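Local coordinates for NG, ng-dimethylarginine dimethylaminohydrolase (Pseudomonas aeruginosa, PDB 1H70), which hydrolyses the methylated arginines N(G),N(G)-dimethyl-L-arginine and N(G)-monomethyl-L-arginine to L-citrulline, releasing dimethylamine or methylamine, at residues 37-42 and 212-217. The protein carries 1 engineered substitution. Residues are numbered along the deposited sequence; the frame is centred on the assembly and turned at random.
Sequences NAYIRA and RVIMPA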
loop_
_atom_site.group_PDB
_atom_site.type_symbol
_atom_site.label_atom_id
_atom_site.label_comp_id
_atom_site.label_asym_id
_atom_site.label_seq_id
_atom_site.Cartn_x
_atom_site.Cartn_y
_atom_site.Cartn_z
ATOM N N ASN A 37 5.137 -4.806 15.252
ATOM C CA ASN A 37 4.952 -4.044 16.472
ATOM C C ASN A 37 5.706 -2.729 16.303
ATOM O O ASN A 37 5.169 -1.665 16.589
ATOM C CB ASN A 37 5.445 -4.829 17.684
ATOM C CG ASN A 37 5.235 -4.086 18.988
ATOM O OD1 ASN A 37 4.098 -3.700 19.341
ATOM N ND2 ASN A 37 6.333 -3.871 19.715
ATOM N N ALA A 38 6.930 -2.784 15.800
ATOM C CA ALA A 38 7.725 -1.561 15.610
ATOM C C ALA A 38 7.011 -0.594 14.663
ATOM O O ALA A 38 7.079 0.644 14.817
ATOM C CB ALA A 38 9.135 -1.914 15.099
ATOM N N TYR A 39 6.329 -1.160 13.671
ATOM C CA TYR A 39 5.588 -0.384 12.680
ATOM C C TYR A 39 4.407 0.303 13.368
ATOM O O TYR A 39 4.142 1.472 13.134
ATOM C CB TYR A 39 5.121 -1.328 11.575
ATOM C CG TYR A 39 4.233 -0.824 10.464
ATOM C CD1 TYR A 39 4.713 0.075 9.508
ATOM C CD2 TYR A 39 2.927 -1.292 10.322
ATOM C CE1 TYR A 39 3.901 0.486 8.449
ATOM C CE2 TYR A 39 2.114 -0.880 9.266
ATOM C CZ TYR A 39 2.611 0.025 8.344
ATOM O OH TYR A 39 1.828 0.461 7.278
ATOM N N ILE A 40 3.694 -0.425 14.212
ATOM C CA ILE A 40 2.570 0.190 14.955
ATOM C C ILE A 40 3.041 1.306 15.892
ATOM O O ILE A 40 2.401 2.367 15.989
ATOM C CB ILE A 40 1.782 -0.902 15.724
ATOM C CG1 ILE A 40 1.151 -1.887 14.739
ATOM C CG2 ILE A 40 0.677 -0.291 16.599
ATOM C CD1 ILE A 40 0.160 -1.257 13.745
ATOM N N ARG A 41 4.177 1.093 16.566
ATOM C CA ARG A 41 4.702 2.095 17.485
ATOM C C ARG A 41 5.102 3.351 16.749
ATOM O O ARG A 41 4.993 4.431 17.295
ATOM C CB ARG A 41 5.877 1.555 18.316
ATOM C CG ARG A 41 5.513 0.335 19.139
ATOM C CD ARG A 41 6.625 -0.038 20.123
ATOM N NE ARG A 41 6.686 0.944 21.205
ATOM C CZ ARG A 41 7.510 0.843 22.247
ATOM N NH1 ARG A 41 8.331 -0.196 22.310
ATOM N NH2 ARG A 41 7.534 1.769 23.215
ATOM N N ALA A 42 5.601 3.207 15.518
ATOM C CA ALA A 42 5.919 4.367 14.685
ATOM C C ALA A 42 4.608 5.086 14.346
ATOM O O ALA A 42 4.510 6.322 14.422
ATOM C CB ALA A 42 6.600 3.903 13.405
ATOM N N ARG A 212 5.024 12.989 8.561
ATOM C CA ARG A 212 6.019 11.993 8.933
ATOM C C ARG A 212 6.138 11.107 7.696
ATOM O O ARG A 212 5.162 11.011 6.922
ATOM C CB ARG A 212 5.567 11.077 10.080
ATOM C CG ARG A 212 4.446 11.635 10.986
ATOM C CD ARG A 212 4.953 12.485 12.050
ATOM N NE ARG A 212 4.199 12.876 13.242
ATOM C CZ ARG A 212 3.205 13.714 13.538
ATOM N NH1 ARG A 212 2.915 13.821 14.833
ATOM N NH2 ARG A 212 2.448 14.386 12.651
ATOM N N VAL A 213 7.281 10.487 7.473
ATOM C CA VAL A 213 7.383 9.544 6.359
ATOM C C VAL A 213 7.981 8.286 6.968
ATOM O O VAL A 213 9.089 8.312 7.534
ATOM C CB VAL A 213 8.179 10.018 5.139
ATOM C CG1 VAL A 213 8.456 8.819 4.228
ATOM C CG2 VAL A 213 7.415 11.050 4.322
ATOM N N ILE A 214 7.229 7.193 6.902
ATOM C CA ILE A 214 7.686 5.922 7.466
ATOM C C ILE A 214 8.331 5.118 6.344
ATOM O O ILE A 214 7.720 4.952 5.274
ATOM C CB ILE A 214 6.534 5.158 8.136
ATOM C CG1 ILE A 214 6.055 5.939 9.382
ATOM C CG2 ILE A 214 6.995 3.764 8.555
ATOM C CD1 ILE A 214 4.773 5.407 10.012
ATOM N N MET A 215 9.560 4.656 6.539
ATOM C CA MET A 215 10.259 3.957 5.463
ATOM C C MET A 215 11.011 2.768 6.049
ATOM O O MET A 215 11.250 2.734 7.272
ATOM C CB MET A 215 11.274 4.915 4.793
ATOM C CG MET A 215 12.443 5.204 5.723
ATOM S SD MET A 215 13.750 6.250 4.978
ATOM C CE MET A 215 14.232 5.207 3.653
ATOM N N PRO A 216 11.382 1.809 5.203
ATOM C CA PRO A 216 12.167 0.647 5.650
ATOM C C PRO A 216 13.553 1.093 6.129
ATOM O O PRO A 216 14.173 2.031 5.569
ATOM C CB PRO A 216 12.302 -0.207 4.389
ATOM C CG PRO A 216 12.072 0.724 3.244
ATOM C CD PRO A 216 11.101 1.759 3.756
ATOM N N ALA A 217 14.035 0.435 7.176
ATOM C CA ALA A 217 15.360 0.754 7.716
ATOM C C ALA A 217 16.426 0.087 6.838
ATOM O O ALA A 217 16.166 -0.981 6.284
ATOM C CB ALA A 217 15.478 0.256 9.130
#
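Tyr39 OH is hydrogen-bonded to Ser252 OG and more weakly to the carbonyl oxygen of Val248, and the ring behind it meets Ile214 of the 212-216 strand. With its hydroxyl held by these partners, Tyr39 offers its CD1 corner to the isoleucine: CD1 lies 4.4 Å from Ile214 CG2, a loose apolar contact in which the methyl approaches the ring obliquely.

Ile214 divides its two branches between two helix residues one turn apart. Its CG2 methyl, anti to the backbone N, goes to Tyr39, while CG1 stands anti to the carbonyl carbon (chi1 -67°) and extends toward the helix. An extended second torsion (chi2 171°) then carries CD1 up to Ala42 CB at 4.1 Å, a methyl-to-methyl meeting. Ala42 points its CB toward the strand; Ala42 CA and Ile214 CA are 7.6 Å apart, consistent with the small alanine side chain. The link between the segments is thus wholly apolar, and all three touching residues are buried.

Neighbouring strands add to the packing: Ile207 touches both Tyr39 and Ile214, and Ile234 and Val236 touch Ala42. Beyond the apolar patch, Arg212 forms a salt bridge with Asp47, just past the end of helix 29-43.

The Tyr39 side chain lies about 10 Å from the bound citrulline, so the tyrosine end of the contact is near the active site. Helix 29-43 here packs against one face of a small mixed sheet (207-209, 212-216, 232-236), with Ile214 the contact residue of the middle strand, a helix-on-sheet layer within the alpha/beta propeller fold of the pentein superfamily.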